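Long-range contacts in hypothetical protein (Chromobacterium violaceum, PDB 2ID1), which probably silences ribosomes by binding large-subunit protein uL14, keeping the 30S and 50S subunits from joining and so repressing translation: residues I11-D16 against N53-K58; L25-L30 against A102-Q107; S32-M37 against D84-V89; V39-S44 against M90-R95. All blocks are in the same frame, centred on the assembly; numbering follows the deposited sequence.

Interaction 1. Residues I11-D16 against N53-K58; sequences IEALED and NSVQVK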
loop_
_atom_site.group_PDB
_atom_site.type_symbol
_atom_site.label_atom_id
_atom_site.label_comp_id
_atom_site.label_asym_id
_atom_site.label_seq_id
_atom_site.Cartn_x
_atom_site.Cartn_y
_atom_site.Cartn_z
ATOM N N ILE A 11 3.105 8.383 -0.568
ATOM C CA ILE A 11 2.359 8.591 0.663
ATOM C C ILE A 11 1.405 9.755 0.496
ATOM O O ILE A 11 0.211 9.639 0.772
ATOM C CB ILE A 11 3.309 8.855 1.849
ATOM C CG1 ILE A 11 4.097 7.577 2.159
ATOM C CG2 ILE A 11 2.534 9.323 3.066
ATOM C CD1 ILE A 11 4.985 7.679 3.370
ATOM N N GLU A 12 1.926 10.881 0.031
ATOM C CA GLU A 12 1.101 12.064 -0.182
ATOM C C GLU A 12 -0.086 11.672 -1.060
ATOM O O GLU A 12 -1.225 12.074 -0.797
ATOM C CB GLU A 12 1.931 13.164 -0.864
ATOM C CG GLU A 12 1.182 14.487 -1.090
ATOM C CD GLU A 12 2.041 15.558 -1.772
ATOM O OE1 GLU A 12 2.426 15.352 -2.948
ATOM O OE2 GLU A 12 2.325 16.602 -1.128
ATOM N N ALA A 13 0.192 10.875 -2.094
ATOM C CA ALA A 13 -0.833 10.404 -3.029
ATOM C C ALA A 13 -1.928 9.620 -2.310
ATOM O O ALA A 13 -3.106 9.749 -2.624
ATOM C CB ALA A 13 -0.195 9.534 -4.099
ATOM N N LEU A 14 -1.526 8.797 -1.351
ATOM C CA LEU A 14 -2.472 8.024 -0.579
ATOM C C LEU A 14 -3.279 8.978 0.297
ATOM O O LEU A 14 -4.428 8.701 0.635
ATOM C CB LEU A 14 -1.723 7.010 0.283
ATOM C CG LEU A 14 -1.022 5.883 -0.481
ATOM C CD1 LEU A 14 0.124 5.330 0.324
ATOM C CD2 LEU A 14 -2.027 4.790 -0.808
ATOM N N GLU A 15 -2.677 10.108 0.664
ATOM C CA GLU A 15 -3.366 11.092 1.495
ATOM C C GLU A 15 -4.358 11.938 0.688
ATOM O O GLU A 15 -5.293 12.499 1.243
ATOM C CB GLU A 15 -2.363 12.024 2.183
ATOM C CG GLU A 15 -1.381 11.349 3.125
ATOM C CD GLU A 15 -0.695 12.351 4.064
ATOM O OE1 GLU A 15 0.244 11.958 4.807
ATOM O OE2 GLU A 15 -1.105 13.535 4.062
ATOM N N ASP A 16 -4.147 12.044 -0.615
ATOM C CA ASP A 16 -5.061 12.825 -1.431
ATOM C C ASP A 16 -6.447 12.196 -1.430
ATOM O O ASP A 16 -7.433 12.894 -1.636
ATOM C CB ASP A 16 -4.560 12.945 -2.874
ATOM C CG ASP A 16 -3.148 13.510 -2.968
ATOM O OD1 ASP A 16 -2.806 14.430 -2.180
ATOM O OD2 ASP A 16 -2.389 13.038 -3.854
ATOM N N ASN A 53 -5.207 3.912 -7.587
ATOM C CA ASN A 53 -5.082 4.718 -8.786
ATOM C C ASN A 53 -4.306 5.980 -8.519
ATOM O O ASN A 53 -3.416 6.344 -9.285
ATOM C CB ASN A 53 -6.449 5.092 -9.362
ATOM C CG ASN A 53 -7.094 3.953 -10.161
ATOM O OD1 ASN A 53 -6.406 3.186 -10.855
ATOM N ND2 ASN A 53 -8.422 3.856 -10.086
ATOM N N SER A 54 -4.638 6.662 -7.432
ATOM C CA SER A 54 -3.941 7.899 -7.085
ATOM C C SER A 54 -2.427 7.666 -7.002
ATOM O O SER A 54 -1.641 8.476 -7.486
ATOM C CB SER A 54 -4.463 8.442 -5.756
ATOM O OG SER A 54 -3.920 9.719 -5.500
ATOM N N VAL A 55 -2.018 6.561 -6.392
ATOM C CA VAL A 55 -0.602 6.280 -6.294
ATOM C C VAL A 55 0.040 6.125 -7.661
ATOM O O VAL A 55 1.161 6.579 -7.876
ATOM C CB VAL A 55 -0.323 5.005 -5.504
ATOM C CG1 VAL A 55 1.140 4.602 -5.657
ATOM C CG2 VAL A 55 -0.659 5.225 -4.049
ATOM N N GLN A 56 -0.643 5.479 -8.594
ATOM C CA GLN A 56 -0.047 5.306 -9.909
ATOM C C GLN A 56 -0.017 6.614 -10.678
ATOM O O GLN A 56 1.014 6.990 -11.225
ATOM C CB GLN A 56 -0.800 4.256 -10.719
ATOM C CG GLN A 56 -0.614 2.835 -10.254
ATOM C CD GLN A 56 -1.436 1.867 -11.083
ATOM O OE1 GLN A 56 -1.248 1.753 -12.299
ATOM N NE2 GLN A 56 -2.364 1.172 -10.434
ATOM N N VAL A 57 -1.138 7.321 -10.712
ATOM C CA VAL A 57 -1.179 8.574 -11.454
ATOM C C VAL A 57 -0.193 9.621 -10.946
ATOM O O VAL A 57 0.308 10.434 -11.724
ATOM C CB VAL A 57 -2.578 9.183 -11.439
ATOM C CG1 VAL A 57 -2.596 10.445 -12.283
ATOM C CG2 VAL A 57 -3.569 8.178 -11.972
ATOM N N LYS A 58 0.077 9.586 -9.647
ATOM C CA LYS A 58 0.997 10.525 -9.013
ATOM C C LYS A 58 2.455 10.206 -9.339
ATOM O O LYS A 58 3.238 11.103 -9.656
ATOM C CB LYS A 58 0.793 10.508 -7.494
ATOM C CG LYS A 58 0.207 11.787 -6.919
ATOM C CD LYS A 58 1.233 12.902 -6.887
ATOM C CE LYS A 58 0.570 14.242 -6.612
ATOM N NZ LYS A 58 -0.183 14.237 -5.329
#
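Ala13 and Val55 mark the closest backbone approach, 5.3 Å between their CA atoms, of two helices packed side by side on one face of the mixed beta-sheet of this alpha-beta fold. The short helical segments run roughly antiparallel, with axes 8.2 Å apart at an angle of 133°. The tight part lies toward the sheet. There Leu14 leans its CD2 on Val55 CG2 at 3.5 Å, and the same two residues touch Val87 of strand 85-90. Ala13, which has only a methyl to offer, lets the backbones come close, its CB meeting Val55 CA at 3.9 Å. Ala13 CB also touches the aliphatic stem of Lys58, 3.6 Å from CG. The bond from Ser54 OG to Ala13 O, 3.0 Å long, ties a helix side chain to a carbonyl of its partner and arrives from above the carbonyl plane. The outer side is looser and polar. Lys58 bends at chi2 (-74°) and again at chi4, carrying its amine past Ala13 to the exposed acids Glu12 and Asp16. These three form a salt-bridge network, in which the link from Lys58 NZ to Glu12 OE1 is long. The stronger link is the one to Asp16: Lys58 NZ meets OD2 at 2.9 Å on the syn side of the carboxylate, somewhat out of its plane.

Interaction 2. Residues L25-L30 against A102-Q107; sequences LDTSKL and ALWGGQ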
loop_
_atom_site.group_PDB
_atom_site.type_symbol
_atom_site.label_atom_id
_atom_site.label_comp_id
_atom_site.label_asym_id
_atom_site.label_seq_id
_atom_site.Cartn_x
_atom_site.Cartn_y
_atom_site.Cartn_z
ATOM N N LEU A 25 7.532 1.184 5.945
ATOM C CA LEU A 25 8.535 0.298 6.546
ATOM C C LEU A 25 9.818 0.254 5.727
ATOM O O LEU A 25 9.787 0.290 4.499
ATOM C CB LEU A 25 7.995 -1.124 6.698
ATOM C CG LEU A 25 6.913 -1.327 7.761
ATOM C CD1 LEU A 25 6.478 -2.783 7.758
ATOM C CD2 LEU A 25 7.438 -0.928 9.136
ATOM N N ASP A 26 10.943 0.163 6.422
ATOM C CA ASP A 26 12.246 0.117 5.780
ATOM C C ASP A 26 12.714 -1.322 5.598
ATOM O O ASP A 26 13.414 -1.864 6.444
ATOM C CB ASP A 26 13.253 0.871 6.637
ATOM C CG ASP A 26 14.566 1.094 5.929
ATOM O OD1 ASP A 26 15.496 1.604 6.586
ATOM O OD2 ASP A 26 14.667 0.767 4.725
ATOM N N THR A 27 12.341 -1.936 4.486
ATOM C CA THR A 27 12.712 -3.320 4.233
ATOM C C THR A 27 14.146 -3.482 3.763
ATOM O O THR A 27 14.597 -4.595 3.456
ATOM C CB THR A 27 11.797 -3.929 3.189
ATOM O OG1 THR A 27 11.857 -3.140 1.998
ATOM C CG2 THR A 27 10.377 -3.963 3.699
ATOM N N SER A 28 14.852 -2.357 3.702
ATOM C CA SER A 28 16.251 -2.300 3.262
ATOM C C SER A 28 17.109 -3.486 3.682
ATOM O O SER A 28 17.710 -4.144 2.843
ATOM C CB SER A 28 16.890 -1.015 3.780
ATOM O OG SER A 28 16.729 -0.917 5.186
ATOM N N LYS A 29 17.169 -3.759 4.977
ATOM C CA LYS A 29 17.981 -4.863 5.462
ATOM C C LYS A 29 17.214 -6.175 5.595
ATOM O O LYS A 29 17.652 -7.072 6.310
ATOM C CB LYS A 29 18.603 -4.488 6.802
ATOM C CG LYS A 29 19.220 -3.111 6.758
ATOM C CD LYS A 29 19.844 -2.689 8.064
ATOM C CE LYS A 29 19.977 -1.170 8.079
ATOM N NZ LYS A 29 20.565 -0.640 6.808
ATOM N N LEU A 30 16.081 -6.303 4.907
ATOM C CA LEU A 30 15.311 -7.542 4.985
ATOM C C LEU A 30 15.225 -8.261 3.653
ATOM O O LEU A 30 15.032 -9.472 3.611
ATOM C CB LEU A 30 13.909 -7.270 5.515
ATOM C CG LEU A 30 13.825 -6.818 6.973
ATOM C CD1 LEU A 30 14.498 -7.839 7.864
ATOM C CD2 LEU A 30 14.479 -5.454 7.120
ATOM N N ALA A 102 3.673 -7.220 9.854
ATOM C CA ALA A 102 4.409 -7.913 10.903
ATOM C C ALA A 102 5.677 -8.509 10.335
ATOM O O ALA A 102 6.737 -8.461 10.953
ATOM C CB ALA A 102 3.553 -9.009 11.510
ATOM N N LEU A 103 5.548 -9.070 9.143
ATOM C CA LEU A 103 6.657 -9.699 8.453
ATOM C C LEU A 103 7.856 -8.762 8.426
ATOM O O LEU A 103 8.972 -9.123 8.799
ATOM C CB LEU A 103 6.233 -10.033 7.028
ATOM C CG LEU A 103 6.787 -11.306 6.415
ATOM C CD1 LEU A 103 6.176 -11.493 5.047
ATOM C CD2 LEU A 103 8.278 -11.222 6.339
ATOM N N TRP A 104 7.627 -7.537 7.994
ATOM C CA TRP A 104 8.726 -6.616 7.931
ATOM C C TRP A 104 8.899 -5.858 9.237
ATOM O O TRP A 104 9.275 -4.691 9.241
ATOM C CB TRP A 104 8.511 -5.682 6.750
ATOM C CG TRP A 104 8.182 -6.440 5.501
ATOM C CD1 TRP A 104 6.955 -6.572 4.919
ATOM C CD2 TRP A 104 9.093 -7.176 4.673
ATOM N NE1 TRP A 104 7.042 -7.342 3.779
ATOM C CE2 TRP A 104 8.342 -7.729 3.609
ATOM C CE3 TRP A 104 10.470 -7.435 4.736
ATOM C CZ2 TRP A 104 8.928 -8.504 2.599
ATOM C CZ3 TRP A 104 11.054 -8.205 3.738
ATOM C CH2 TRP A 104 10.282 -8.736 2.686
ATOM N N GLY A 105 8.636 -6.533 10.355
ATOM C CA GLY A 105 8.778 -5.895 11.656
ATOM C C GLY A 105 7.937 -4.636 11.773
ATOM O O GLY A 105 8.456 -3.532 11.955
ATOM N N GLY A 106 6.626 -4.803 11.650
ATOM C CA GLY A 106 5.719 -3.678 11.769
ATOM C C GLY A 106 4.475 -4.160 12.485
ATOM O O GLY A 106 4.108 -5.331 12.362
ATOM N N GLN A 107 3.827 -3.289 13.250
ATOM C CA GLN A 107 2.611 -3.712 13.940
ATOM C C GLN A 107 1.425 -3.205 13.141
ATOM O O GLN A 107 1.393 -2.038 12.738
ATOM C CB GLN A 107 2.575 -3.159 15.374
ATOM C CG GLN A 107 2.539 -1.639 15.450
ATOM C CD GLN A 107 2.675 -1.117 16.876
ATOM O OE1 GLN A 107 2.401 0.062 17.151
ATOM N NE2 GLN A 107 3.106 -1.990 17.791
#
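A single indole does most of the work here: Trp104, just beyond helix 100-103, turns toward Leu25, Thr27 and Leu30, and this surface contact is made without any polar bond between the two segments. Thr27 sets its methyl obliquely against the fused part of the ring system, with Thr27 CG2 3.6 Å from Trp104 CD2. Its hydroxyl is engaged elsewhere, giving a hydrogen bond to Phe34 O. Leu30 comes in at the ring edge instead, near the indole plane, with Leu30 CB 3.5 Å from Trp104 CZ3. Nearer the backbone, Leu25 CD1 rests on Trp104 CB at 3.7 Å, while its other methyl, CD2, reaches the Gly105-Gly106 backbone and meets Gly106 CA at 4.2 Å. On the far side of 25-30, Asp26 shapes the loop leaving strand 22-26: its OD2 accepts Ser28 N in an Asx turn at 3.3 Å, takes the Ser28 hydroxyl from the same face of the carboxylate, and also pairs with Arg36. The polar groups thus serve the loop's own shape and its neighbouring strand. What joins the edge strand's end to the loop that follows helix 100-103 is apolar contact centred on one tryptophan, so the attachment rests on shape and burial of carbon surface.

Interaction 3. Residues S32-M37 against D84-V89; sequences SLFQRM and DVVVHV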
loop_
_atom_site.group_PDB
_atom_site.type_symbol
_atom_site.label_atom_id
_atom_site.label_comp_id
_atom_site.label_asym_id
_atom_site.label_seq_id
_atom_site.Cartn_x
_atom_site.Cartn_y
_atom_site.Cartn_z
ATOM N N SER A 32 16.171 -7.665 -0.977
ATOM C CA SER A 32 16.755 -6.884 -2.046
ATOM C C SER A 32 15.661 -6.455 -3.006
ATOM O O SER A 32 15.873 -5.584 -3.841
ATOM C CB SER A 32 17.787 -7.734 -2.774
ATOM O OG SER A 32 17.268 -9.031 -3.051
ATOM N N LEU A 33 14.490 -7.068 -2.877
ATOM C CA LEU A 33 13.363 -6.762 -3.738
ATOM C C LEU A 33 13.043 -5.278 -3.760
ATOM O O LEU A 33 12.842 -4.697 -4.825
ATOM C CB LEU A 33 12.144 -7.543 -3.271
ATOM C CG LEU A 33 12.371 -9.049 -3.118
ATOM C CD1 LEU A 33 11.110 -9.677 -2.563
ATOM C CD2 LEU A 33 12.750 -9.672 -4.454
ATOM N N PHE A 34 13.003 -4.672 -2.578
ATOM C CA PHE A 34 12.692 -3.250 -2.439
ATOM C C PHE A 34 13.221 -2.652 -1.129
ATOM O O PHE A 34 13.470 -3.372 -0.166
ATOM C CB PHE A 34 11.176 -3.038 -2.525
ATOM C CG PHE A 34 10.368 -4.137 -1.886
ATOM C CD1 PHE A 34 9.817 -5.152 -2.662
ATOM C CD2 PHE A 34 10.194 -4.176 -0.506
ATOM C CE1 PHE A 34 9.117 -6.201 -2.068
ATOM C CE2 PHE A 34 9.498 -5.219 0.102
ATOM C CZ PHE A 34 8.954 -6.233 -0.680
ATOM N N GLN A 35 13.390 -1.334 -1.102
ATOM C CA GLN A 35 13.905 -0.656 0.081
ATOM C C GLN A 35 12.817 -0.152 1.026
ATOM O O GLN A 35 12.898 -0.337 2.246
ATOM C CB GLN A 35 14.797 0.520 -0.327
ATOM C CG GLN A 35 16.248 0.166 -0.645
ATOM C CD GLN A 35 16.382 -0.832 -1.780
ATOM O OE1 GLN A 35 16.311 -2.052 -1.573
ATOM N NE2 GLN A 35 16.568 -0.319 -2.994
ATOM N N ARG A 36 11.801 0.495 0.467
ATOM C CA ARG A 36 10.712 1.024 1.273
ATOM C C ARG A 36 9.363 0.443 0.861
ATOM O O ARG A 36 9.083 0.271 -0.323
ATOM C CB ARG A 36 10.686 2.547 1.161
ATOM C CG ARG A 36 10.669 3.244 2.504
ATOM C CD ARG A 36 11.974 3.988 2.814
ATOM N NE ARG A 36 13.183 3.168 2.697
ATOM C CZ ARG A 36 14.388 3.561 3.112
ATOM N NH1 ARG A 36 14.536 4.757 3.676
ATOM N NH2 ARG A 36 15.451 2.779 2.945
HETATM N N MSE A 37 8.539 0.129 1.853
HETATM C CA MSE A 37 7.210 -0.428 1.630
HETATM C C MSE A 37 6.184 0.444 2.325
HETATM O O MSE A 37 6.452 1.007 3.378
HETATM C CB MSE A 37 7.104 -1.834 2.203
HETATM C CG MSE A 37 5.680 -2.350 2.192
HETATM SE SE MSE A 37 5.495 -4.199 2.702
HETATM C CE MSE A 37 6.023 -5.043 1.017
ATOM N N ASP A 84 11.948 -0.021 -6.332
ATOM C CA ASP A 84 12.597 -0.103 -5.032
ATOM C C ASP A 84 11.616 0.252 -3.942
ATOM O O ASP A 84 11.918 0.124 -2.757
ATOM C CB ASP A 84 13.795 0.833 -4.972
ATOM C CG ASP A 84 14.584 0.833 -6.265
ATOM O OD1 ASP A 84 14.220 1.619 -7.176
ATOM O OD2 ASP A 84 15.548 0.035 -6.382
ATOM N N VAL A 85 10.443 0.720 -4.350
ATOM C CA VAL A 85 9.388 1.060 -3.412
ATOM C C VAL A 85 8.096 0.470 -3.924
ATOM O O VAL A 85 7.805 0.520 -5.117
ATOM C CB VAL A 85 9.208 2.583 -3.259
ATOM C CG1 VAL A 85 7.842 2.885 -2.667
ATOM C CG2 VAL A 85 10.278 3.140 -2.347
ATOM N N VAL A 86 7.314 -0.090 -3.014
ATOM C CA VAL A 86 6.048 -0.689 -3.391
ATOM C C VAL A 86 4.969 -0.303 -2.394
ATOM O O VAL A 86 5.228 -0.256 -1.195
ATOM C CB VAL A 86 6.180 -2.219 -3.462
ATOM C CG1 VAL A 86 6.676 -2.757 -2.139
ATOM C CG2 VAL A 86 4.845 -2.830 -3.834
ATOM N N VAL A 87 3.768 -0.019 -2.901
ATOM C CA VAL A 87 2.631 0.385 -2.062
ATOM C C VAL A 87 1.552 -0.684 -1.992
ATOM O O VAL A 87 1.173 -1.259 -3.012
ATOM C CB VAL A 87 1.939 1.670 -2.585
ATOM C CG1 VAL A 87 0.746 2.007 -1.709
ATOM C CG2 VAL A 87 2.914 2.827 -2.603
ATOM N N HIS A 88 1.073 -0.930 -0.775
ATOM C CA HIS A 88 0.008 -1.885 -0.513
ATOM C C HIS A 88 -1.224 -1.145 -0.014
ATOM O O HIS A 88 -1.180 -0.481 1.026
ATOM C CB HIS A 88 0.402 -2.893 0.552
ATOM C CG HIS A 88 1.280 -3.991 0.055
ATOM N ND1 HIS A 88 2.635 -3.839 -0.117
ATOM C CD2 HIS A 88 0.992 -5.264 -0.306
ATOM C CE1 HIS A 88 3.150 -4.972 -0.561
ATOM N NE2 HIS A 88 2.173 -5.852 -0.685
ATOM N N VAL A 89 -2.320 -1.253 -0.762
ATOM C CA VAL A 89 -3.583 -0.632 -0.385
ATOM C C VAL A 89 -4.524 -1.803 -0.171
ATOM O O VAL A 89 -4.732 -2.603 -1.083
ATOM C CB VAL A 89 -4.111 0.256 -1.497
ATOM C CG1 VAL A 89 -5.363 0.958 -1.040
ATOM C CG2 VAL A 89 -3.053 1.254 -1.897
#
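Phe34 and Val86 meet where strands 36-41 and 85-90, the parallel pair at the centre of the mixed sheet, begin to run together. Phe34 holds its ring with CG between the backbone N and the carbonyl carbon (chi1 36°), and Val86 CG1 sits over the middle of one ring face, 3.9 Å from the centroid and 11° off the normal, a CH-pi contact. Val86 CG1 also meets CE of the selenomethionine Met37 at 4.0 Å. Met37 stretches out until its last torsion, then bends toward His88, whose imidazole it approaches obliquely: SE is 4.6 Å from the ring centroid, a sulfur-aromatic type of contact made here by selenium. His88 in turn meets the ring of Trp77. Arg36 and Val85 are bridge partners whose side chains leave on the other face from Val86 and Met37, with Arg36 CB 3.6 Å from Val85 CG2, before the arginine leads away to its salt bridge with Asp26. Asp84 O takes two successive amides, Gln35 N at 2.7 Å and Arg36 N in the carbonyl plane. The Arg36 bond, together with that from Val86 N to Arg36 O at 3.2 Å, brackets Val85 in the parallel ladder.

Interaction 4. Residues V39-S44 against M90-R95; sequences VATGDS and MLPAVR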
loop_
_atom_site.group_PDB
_atom_site.type_symbol
_atom_site.label_atom_id
_atom_site.label_comp_id
_atom_site.label_asym_id
_atom_site.label_seq_id
_atom_site.Cartn_x
_atom_site.Cartn_y
_atom_site.Cartn_z
ATOM N N VAL A 39 1.926 0.649 3.481
ATOM C CA VAL A 39 0.667 -0.063 3.609
ATOM C C VAL A 39 -0.410 0.901 4.084
ATOM O O VAL A 39 -0.339 1.394 5.208
ATOM C CB VAL A 39 0.769 -1.200 4.640
ATOM C CG1 VAL A 39 -0.587 -1.859 4.818
ATOM C CG2 VAL A 39 1.820 -2.210 4.212
ATOM N N ALA A 40 -1.397 1.187 3.239
ATOM C CA ALA A 40 -2.472 2.088 3.639
ATOM C C ALA A 40 -3.794 1.345 3.557
ATOM O O ALA A 40 -3.925 0.368 2.820
ATOM C CB ALA A 40 -2.490 3.332 2.753
ATOM N N THR A 41 -4.774 1.817 4.319
ATOM C CA THR A 41 -6.093 1.184 4.362
ATOM C C THR A 41 -7.203 1.935 3.635
ATOM O O THR A 41 -7.287 3.155 3.709
ATOM C CB THR A 41 -6.548 0.996 5.816
ATOM O OG1 THR A 41 -5.576 0.218 6.525
ATOM C CG2 THR A 41 -7.891 0.284 5.873
ATOM N N GLY A 42 -8.056 1.193 2.943
ATOM C CA GLY A 42 -9.173 1.808 2.254
ATOM C C GLY A 42 -10.455 1.207 2.801
ATOM O O GLY A 42 -10.574 -0.021 2.858
ATOM N N ASP A 43 -11.409 2.044 3.205
ATOM C CA ASP A 43 -12.660 1.539 3.767
ATOM C C ASP A 43 -13.599 0.822 2.792
ATOM O O ASP A 43 -14.567 0.205 3.216
ATOM C CB ASP A 43 -13.422 2.670 4.462
ATOM C CG ASP A 43 -12.634 3.295 5.608
ATOM O OD1 ASP A 43 -12.106 2.542 6.462
ATOM O OD2 ASP A 43 -12.552 4.548 5.659
ATOM N N SER A 44 -13.322 0.876 1.498
ATOM C CA SER A 44 -14.196 0.217 0.540
ATOM C C SER A 44 -13.460 0.019 -0.761
ATOM O O SER A 44 -12.573 0.794 -1.080
ATOM C CB SER A 44 -15.423 1.076 0.300
ATOM O OG SER A 44 -15.039 2.436 0.198
HETATM N N MSE A 90 -5.075 -1.924 1.033
HETATM C CA MSE A 90 -5.962 -3.043 1.313
HETATM C C MSE A 90 -7.093 -2.743 2.296
HETATM O O MSE A 90 -7.016 -1.801 3.081
HETATM C CB MSE A 90 -5.124 -4.219 1.795
HETATM C CG MSE A 90 -4.007 -3.837 2.759
HETATM SE SE MSE A 90 -2.743 -5.309 3.146
HETATM C CE MSE A 90 -1.084 -4.302 3.023
ATOM N N LEU A 91 -8.167 -3.525 2.221
ATOM C CA LEU A 91 -9.307 -3.352 3.121
ATOM C C LEU A 91 -8.900 -3.693 4.542
ATOM O O LEU A 91 -8.089 -4.593 4.766
ATOM C CB LEU A 91 -10.431 -4.275 2.718
ATOM C CG LEU A 91 -11.197 -3.885 1.469
ATOM C CD1 LEU A 91 -11.881 -5.107 0.902
ATOM C CD2 LEU A 91 -12.197 -2.808 1.815
ATOM N N PRO A 92 -9.499 -3.016 5.530
ATOM C CA PRO A 92 -9.189 -3.243 6.948
ATOM C C PRO A 92 -9.156 -4.721 7.354
ATOM O O PRO A 92 -8.187 -5.183 7.978
ATOM C CB PRO A 92 -10.284 -2.459 7.670
ATOM C CG PRO A 92 -11.428 -2.506 6.698
ATOM C CD PRO A 92 -10.745 -2.244 5.390
ATOM N N ALA A 93 -10.215 -5.459 6.999
ATOM C CA ALA A 93 -10.309 -6.895 7.305
ATOM C C ALA A 93 -9.204 -7.674 6.592
ATOM O O ALA A 93 -8.710 -8.674 7.110
ATOM C CB ALA A 93 -11.677 -7.435 6.891
ATOM N N VAL A 94 -8.825 -7.214 5.403
ATOM C CA VAL A 94 -7.779 -7.874 4.651
ATOM C C VAL A 94 -6.425 -7.593 5.279
ATOM O O VAL A 94 -5.651 -8.517 5.540
ATOM C CB VAL A 94 -7.763 -7.424 3.189
ATOM C CG1 VAL A 94 -6.636 -8.127 2.435
ATOM C CG2 VAL A 94 -9.099 -7.748 2.549
ATOM N N ARG A 95 -6.129 -6.323 5.537
ATOM C CA ARG A 95 -4.849 -5.973 6.150
ATOM C C ARG A 95 -4.647 -6.802 7.421
ATOM O O ARG A 95 -3.641 -7.495 7.561
ATOM C CB ARG A 95 -4.825 -4.485 6.468
ATOM C CG ARG A 95 -3.501 -3.953 6.954
ATOM C CD ARG A 95 -3.577 -2.440 6.960
ATOM N NE ARG A 95 -2.358 -1.778 7.394
ATOM C CZ ARG A 95 -2.169 -0.464 7.321
ATOM N NH1 ARG A 95 -1.040 0.078 7.748
ATOM N NH2 ARG A 95 -3.103 0.320 6.817
#
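From the first turn of helix 92-98, Arg95 reaches back to Val39 and Thr41 at the end of the parallel strand pair of the mixed sheet, where strand 85-90 turns straight into that helix. From CB its chain runs toward strand 36-41, with CG anti to the backbone N (chi1 -173°) and every bond extended as far as NE. CG only grazes Val39 CG1. Arg95 CD passes between two side chains, 3.4 Å from Thr41 OG1 and 3.7 Å from Val39 CG1. NE forms a salt bridge with Glu101. At the tip, Val39 lies over one face of the guanidinium with both CG1 and its carbonyl O, the latter too poorly angled for a bond. NH1 instead hydrogen-bonds Asp21 O. NH2 donates to Thr41 OG1 at the edge of the group, though the modelled length is too short to be trusted. The buried charge is probably balanced by Glu101 of helix 100-103, with Asp21 O, just before strand 22-26, as a further acceptor. Between the strand ends, two backbone bonds close the ladder: Met90 N gives to Ala40 O at 3.1 Å, and Gly42 N donates to Met90 O at 3.2 Å. Pro92, at the start of the helix, has its CD 3.8 Å from Thr41 CG2. Leu91 holds the N-cap position of the same helix and sends CD2 across to Ser44 CA, 3.8 Å away, at the N-cap position of helix 45-61.

Overall arrangement
Strand 36-41 is the common element: interactions 3 and 4 pair its two ends with the chain around strand 85-90, and the bond from Ala40 N to His88 O continues the ladder between them. Interaction 4 is the buried one, with a charged side chain satisfied inside; interaction 3 is partly buried and mixes backbone bonds with aromatic contacts. Interaction 1 joins the two helices on one sheet face, where Leu14 touches Val89 and Ala40, and its charges lie outward. Interaction 2 is a surface contact, wholly apolar between its segments, yet it touches interaction 3 through Trp104 against Met37 and Leu25 N bonded to Met37 O. Interactions 1 and 2 lie on opposite sides of the chain's centre, centres 22 Å apart.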